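Local atomic coordinates of glutamine cyclotransferase (Porphyromonas gingivalis W83, PDB entry 6QQL), a protein that probably catalyses the zinc-dependent cyclisation of N-terminal glutamine in peptides to pyroglutamate. Residues A[111-115]-A[126-130]; A[80-86]-A[165-170]. All blocks are in the same frame, centred on the assembly; numbering follows the deposited sequence.

Interaction 1 of 2, residues A[111-115]-A[126-130]; sequences TRPVC and ETFDG
Phe-128 of 126-130 turns its ring toward 111-115 and carries most of the contact, with Val-114 O at its edge. That oxygen lies near the ring plane, 3.2 Å from Phe-128 CE1, and Arg-112 O approaches the same carbon obliquely. Thr-111 covers one ring face toward its rim, with CG2 4.2 Å from Phe-128 CZ, and the two side chains run antiparallel past one another. Arg-112 CB lies against CE1 and CZ of the ring, and Cys-115 CB against Phe-128 CD1 at 3.9 Å. With CG held between its own backbone N and carbonyl carbon (chi1 69°), the ring is directed at the other segment. Beyond the ring, a backbone hydrogen bond runs from Cys-115 N to Glu-126 O (3.1 Å, 151° at the hydrogen), and Val-114 CA contributes a CA-H...O contact to the same oxygen. At the exposed side, the Thr-127 methyl CG2 touches Pro-113 O at 3.4 Å. Further out, Thr-111 OG1 is hydrogen-bonded to Arg-46 N. The extended Arg-112 chain leads away to a salt bridge with Asp-116 and to the carbonyl oxygens of Asp-167 and Gly-169, close to the zinc site. One aromatic ring and one backbone bond thus join the two ends of this irregular loop, and the Val-114 carbonyl at the ring edge is consistent with a weak polar attraction to the aromatic C-H groups.

Interaction 2 of 2, residues A[80-86]-A[165-170]; sequences AHDGTML and TEDYGS. With ZN (zinc ion), chain C.
Tyr-168 and Leu-86 form the dense part of this contact. Leu-86 CD1 sits over one face of the tyrosine ring in a CH-pi contact, 3.9 Å from the centroid and 19° off the ring normal, while CD2, the other branch, reaches toward the phenol end, 3.8 Å from Tyr-168 CZ. Thr-165 adds its methyl CG2 to Leu-86 CD1 at 4.0 Å, and Ala-80 CB approaches Tyr-168 CD2 obliquely at 3.7 Å. The ring edge faces the polar side of the turn: Asp-82 OD1 and Thr-84 OG1 lie near the ring plane, and the carboxylate is turned 77° from the ring. Thr-84 OG1 is hydrogen-bonded to Asp-82 OD1 (2.8 Å), coming from above the carboxylate plane, and Thr-84 N adds a weak bond to the same oxygen. These residues belong to a beta hairpin: the type I turn from Ala-80 to Gly-83 links the antiparallel strands 70-79 and 85-95 at one margin of the mixed sheet, and residues 165-170 follow strand 157-163 of that sheet. Asp-167, just before Tyr-168, keeps its side chain well clear of the hairpin and binds the zinc ion through both carboxylate oxygens, with Asp-133 and His-283 completing the protein ligands; Asp-110 holds the backbone N of Glu-166 and of Asp-167. Toward solvent the contact passes to the exposed His-81, which has no polar bond to 165-170 and lays one ring face over the backbone at Gly-169 and Ser-170, with Ser-170 N over its centre and Asp-82 CB against the opposite face. Its CD2 comes within 3.3 Å of Ser-170 OG, a van der Waals approach, while Ser-170 N is hydrogen-bonded to Ser-176.

In the fold
After helices 30-42 and 51-66 the chain runs through strand 70-79 into the turn at 80-84, on into strand 85-95, then through strand 102-108 to residues 111-115. Interaction 1 closes a short loop of ten intervening residues back on 126-130, just ahead of helix 131-149, which carries the zinc ligand Asp-133. The chain continues along strand 157-163 to 165-170, where interaction 2 closes a much longer loop, with interaction 1 nested inside it. The two contacts, with centres about 14 Å apart, touch directly: Pro-113 CG packs on Tyr-168 CE1 (3.4 Å). Interaction 2 ties the hairpin at the sheet margin to the loop carrying the zinc ligand Asp-167; interaction 1 joins two ends of one loop.

Interaction 1 of 2, residues A[111-115]-A[126-130]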
loop_
_atom_site.group_PDB
_atom_site.type_symbol
_atom_site.label_atom_id
_atom_site.label_comp_id
_atom_site.label_asym_id
_atom_site.label_seq_id
_atom_site.Cartn_x
_atom_site.Cartn_y
_atom_site.Cartn_z
ATOM N N THR A 111 5.720 -6.736 7.373
ATOM C CA THR A 111 5.564 -6.107 8.675
ATOM C C THR A 111 6.944 -5.768 9.215
ATOM O O THR A 111 7.900 -6.523 9.010
ATOM C CB THR A 111 4.816 -7.021 9.655
ATOM O OG1 THR A 111 3.587 -7.472 9.055
ATOM C CG2 THR A 111 4.542 -6.295 11.000
ATOM N N ARG A 112 7.054 -4.601 9.836
ATOM C CA ARG A 112 8.272 -4.250 10.545
ATOM C C ARG A 112 8.495 -5.240 11.688
ATOM O O ARG A 112 7.539 -5.622 12.366
ATOM C CB ARG A 112 8.183 -2.818 11.074
ATOM C CG ARG A 112 9.414 -2.361 11.850
ATOM C CD ARG A 112 9.562 -0.864 11.760
ATOM N NE ARG A 112 10.787 -0.334 12.357
ATOM C CZ ARG A 112 11.985 -0.379 11.779
ATOM N NH1 ARG A 112 12.128 -0.965 10.594
ATOM N NH2 ARG A 112 13.040 0.152 12.389
ATOM N N PRO A 113 9.733 -5.693 11.914
ATOM C CA PRO A 113 9.970 -6.778 12.879
ATOM C C PRO A 113 9.846 -6.375 14.337
ATOM O O PRO A 113 9.967 -7.244 15.214
ATOM C CB PRO A 113 11.419 -7.191 12.578
ATOM C CG PRO A 113 11.735 -6.622 11.248
ATOM C CD PRO A 113 10.955 -5.364 11.161
ATOM N N VAL A 114 9.623 -5.095 14.620
ATOM C CA VAL A 114 9.684 -4.564 15.976
ATOM C C VAL A 114 8.767 -3.366 16.080
ATOM O O VAL A 114 8.635 -2.592 15.126
ATOM C CB VAL A 114 11.110 -4.129 16.344
ATOM C CG1 VAL A 114 11.915 -5.324 16.788
ATOM C CG2 VAL A 114 11.734 -3.477 15.128
ATOM N N CYS A 115 8.135 -3.212 17.249
ATOM C CA CYS A 115 7.462 -1.960 17.598
ATOM C C CYS A 115 8.472 -1.050 18.308
ATOM O O CYS A 115 8.469 -0.878 19.529
ATOM C CB CYS A 115 6.199 -2.222 18.417
ATOM S SG CYS A 115 6.165 -3.607 19.624
ATOM N N GLU A 126 10.093 -6.598 20.601
ATOM C CA GLU A 126 9.004 -7.523 20.305
ATOM C C GLU A 126 8.272 -7.148 19.019
ATOM O O GLU A 126 8.504 -6.098 18.417
ATOM C CB GLU A 126 8.029 -7.598 21.485
ATOM C CG GLU A 126 8.731 -7.771 22.824
ATOM C CD GLU A 126 9.367 -9.159 22.980
ATOM O OE1 GLU A 126 8.700 -10.164 22.645
ATOM O OE2 GLU A 126 10.543 -9.246 23.404
ATOM N N THR A 127 7.410 -8.059 18.577
ATOM C CA THR A 127 6.714 -7.935 17.306
ATOM C C THR A 127 5.293 -7.388 17.480
ATOM O O THR A 127 4.726 -7.377 18.582
ATOM C CB THR A 127 6.677 -9.287 16.582
ATOM O OG1 THR A 127 5.860 -10.211 17.313
ATOM C CG2 THR A 127 8.073 -9.838 16.441
ATOM N N PHE A 128 4.738 -6.889 16.368
ATOM C CA PHE A 128 3.375 -6.369 16.342
ATOM C C PHE A 128 2.673 -6.849 15.072
ATOM O O PHE A 128 3.286 -7.441 14.185
ATOM C CB PHE A 128 3.352 -4.834 16.465
ATOM C CG PHE A 128 3.907 -4.103 15.272
ATOM C CD1 PHE A 128 5.273 -4.025 15.060
ATOM C CD2 PHE A 128 3.057 -3.451 14.382
ATOM C CE1 PHE A 128 5.780 -3.328 13.963
ATOM C CE2 PHE A 128 3.559 -2.755 13.293
ATOM C CZ PHE A 128 4.920 -2.694 13.085
ATOM N N ASP A 129 1.361 -6.608 15.001
ATOM C CA ASP A 129 0.539 -7.208 13.955
ATOM C C ASP A 129 0.630 -6.454 12.634
ATOM O O ASP A 129 0.445 -7.056 11.569
ATOM C CB ASP A 129 -0.929 -7.266 14.391
ATOM C CG ASP A 129 -1.205 -8.350 15.430
ATOM O OD1 ASP A 129 -0.303 -9.174 15.724
ATOM O OD2 ASP A 129 -2.350 -8.371 15.945
ATOM N N GLY A 130 0.864 -5.141 12.686
ATOM C CA GLY A 130 0.850 -4.305 11.502
ATOM C C GLY A 130 -0.444 -4.400 10.718
ATOM O O GLY A 130 -0.429 -4.508 9.487
#

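Interaction 2 of 2, residues A[80-86]-A[165-170]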
loop_
_atom_site.group_PDB
_atom_site.type_symbol
_atom_site.label_atom_id
_atom_site.label_comp_id
_atom_site.label_asym_id
_atom_site.label_seq_id
_atom_site.Cartn_x
_atom_site.Cartn_y
_atom_site.Cartn_z
ATOM N N ALA A 80 20.027 -6.246 3.959
ATOM C CA ALA A 80 19.456 -5.104 4.643
ATOM C C ALA A 80 20.578 -4.229 5.185
ATOM O O ALA A 80 21.762 -4.556 5.075
ATOM C CB ALA A 80 18.527 -5.568 5.761
ATOM N N HIS A 81 20.188 -3.111 5.803
ATOM C CA HIS A 81 21.162 -2.175 6.358
ATOM C C HIS A 81 22.071 -2.844 7.387
ATOM O O HIS A 81 23.277 -2.570 7.423
ATOM C CB HIS A 81 20.423 -0.994 6.971
ATOM C CG HIS A 81 19.712 -1.343 8.236
ATOM N ND1 HIS A 81 18.766 -2.343 8.297
ATOM C CD2 HIS A 81 19.833 -0.859 9.493
ATOM C CE1 HIS A 81 18.320 -2.447 9.536
ATOM N NE2 HIS A 81 18.948 -1.556 10.282
ATOM N N ASP A 82 21.511 -3.732 8.221
ATOM C CA ASP A 82 22.238 -4.445 9.268
ATOM C C ASP A 82 22.640 -5.850 8.839
ATOM O O ASP A 82 22.750 -6.748 9.682
ATOM C CB ASP A 82 21.426 -4.512 10.568
ATOM C CG ASP A 82 20.184 -5.422 10.475
ATOM O OD1 ASP A 82 19.939 -6.039 9.415
ATOM O OD2 ASP A 82 19.456 -5.534 11.489
ATOM N N GLY A 83 22.818 -6.069 7.536
ATOM C CA GLY A 83 23.431 -7.285 7.043
ATOM C C GLY A 83 22.551 -8.513 6.970
ATOM O O GLY A 83 22.993 -9.527 6.415
ATOM N N THR A 84 21.342 -8.486 7.528
ATOM C CA THR A 84 20.430 -9.606 7.328
ATOM C C THR A 84 20.139 -9.797 5.838
ATOM O O THR A 84 19.917 -8.832 5.104
ATOM C CB THR A 84 19.133 -9.364 8.094
ATOM O OG1 THR A 84 19.436 -8.774 9.366
ATOM C CG2 THR A 84 18.389 -10.675 8.304
ATOM N N MET A 85 20.128 -11.041 5.383
ATOM C CA MET A 85 19.865 -11.328 3.979
ATOM C C MET A 85 18.386 -11.634 3.796
ATOM O O MET A 85 17.910 -12.700 4.199
ATOM C CB MET A 85 20.743 -12.473 3.495
ATOM C CG MET A 85 22.200 -12.071 3.341
ATOM S SD MET A 85 22.432 -10.872 2.004
ATOM C CE MET A 85 21.451 -11.575 0.677
ATOM N N LEU A 86 17.674 -10.725 3.138
ATOM C CA LEU A 86 16.240 -10.977 3.086
ATOM C C LEU A 86 15.825 -11.641 1.784
ATOM O O LEU A 86 16.341 -11.303 0.711
ATOM C CB LEU A 86 15.446 -9.683 3.267
ATOM C CG LEU A 86 15.817 -8.888 4.517
ATOM C CD1 LEU A 86 15.194 -7.496 4.481
ATOM C CD2 LEU A 86 15.394 -9.658 5.774
ATOM N N THR A 165 9.444 -5.862 1.952
ATOM C CA THR A 165 10.641 -5.296 2.576
ATOM C C THR A 165 10.669 -3.777 2.451
ATOM O O THR A 165 11.695 -3.172 2.119
ATOM C CB THR A 165 11.911 -5.909 1.984
ATOM O OG1 THR A 165 11.965 -5.639 0.578
ATOM C CG2 THR A 165 11.932 -7.417 2.202
ATOM N N GLU A 166 9.514 -3.158 2.679
ATOM C CA GLU A 166 9.469 -1.704 2.757
ATOM C C GLU A 166 9.849 -1.187 4.149
ATOM O O GLU A 166 10.436 -0.101 4.252
ATOM C CB GLU A 166 8.080 -1.196 2.349
ATOM C CG GLU A 166 7.883 0.314 2.479
ATOM C CD GLU A 166 7.397 0.718 3.851
ATOM O OE1 GLU A 166 7.087 -0.189 4.645
ATOM O OE2 GLU A 166 7.325 1.933 4.142
ATOM N N ASP A 167 9.544 -1.945 5.220
ATOM C CA ASP A 167 9.652 -1.473 6.601
ATOM C C ASP A 167 10.814 -2.098 7.384
ATOM O O ASP A 167 10.748 -2.153 8.618
ATOM C CB ASP A 167 8.342 -1.733 7.356
ATOM C CG ASP A 167 7.621 -0.453 7.794
ATOM O OD1 ASP A 167 8.251 0.611 7.964
ATOM O OD2 ASP A 167 6.396 -0.532 7.993
ATOM N N TYR A 168 11.865 -2.593 6.719
ATOM C CA TYR A 168 12.961 -3.235 7.454
ATOM C C TYR A 168 14.089 -2.284 7.831
ATOM O O TYR A 168 14.958 -2.666 8.623
ATOM C CB TYR A 168 13.567 -4.402 6.647
ATOM C CG TYR A 168 14.111 -5.559 7.487
ATOM C CD1 TYR A 168 13.264 -6.574 7.954
ATOM C CD2 TYR A 168 15.463 -5.655 7.795
ATOM C CE1 TYR A 168 13.752 -7.646 8.710
ATOM C CE2 TYR A 168 15.963 -6.725 8.558
ATOM C CZ TYR A 168 15.102 -7.712 9.008
ATOM O OH TYR A 168 15.599 -8.760 9.755
ATOM N N GLY A 169 14.093 -1.065 7.303
ATOM C CA GLY A 169 15.202 -0.159 7.494
ATOM C C GLY A 169 15.384 0.309 8.929
ATOM O O GLY A 169 14.739 -0.153 9.872
ATOM N N SER A 170 16.341 1.225 9.090
ATOM C CA SER A 170 16.570 1.938 10.336
ATOM C C SER A 170 16.308 3.423 10.125
ATOM O O SER A 170 16.282 3.930 8.998
ATOM C CB SER A 170 17.990 1.741 10.852
ATOM O OG SER A 170 18.917 2.265 9.932
HETATM ZN ZN ZN C . 6.108 0.974 8.848
#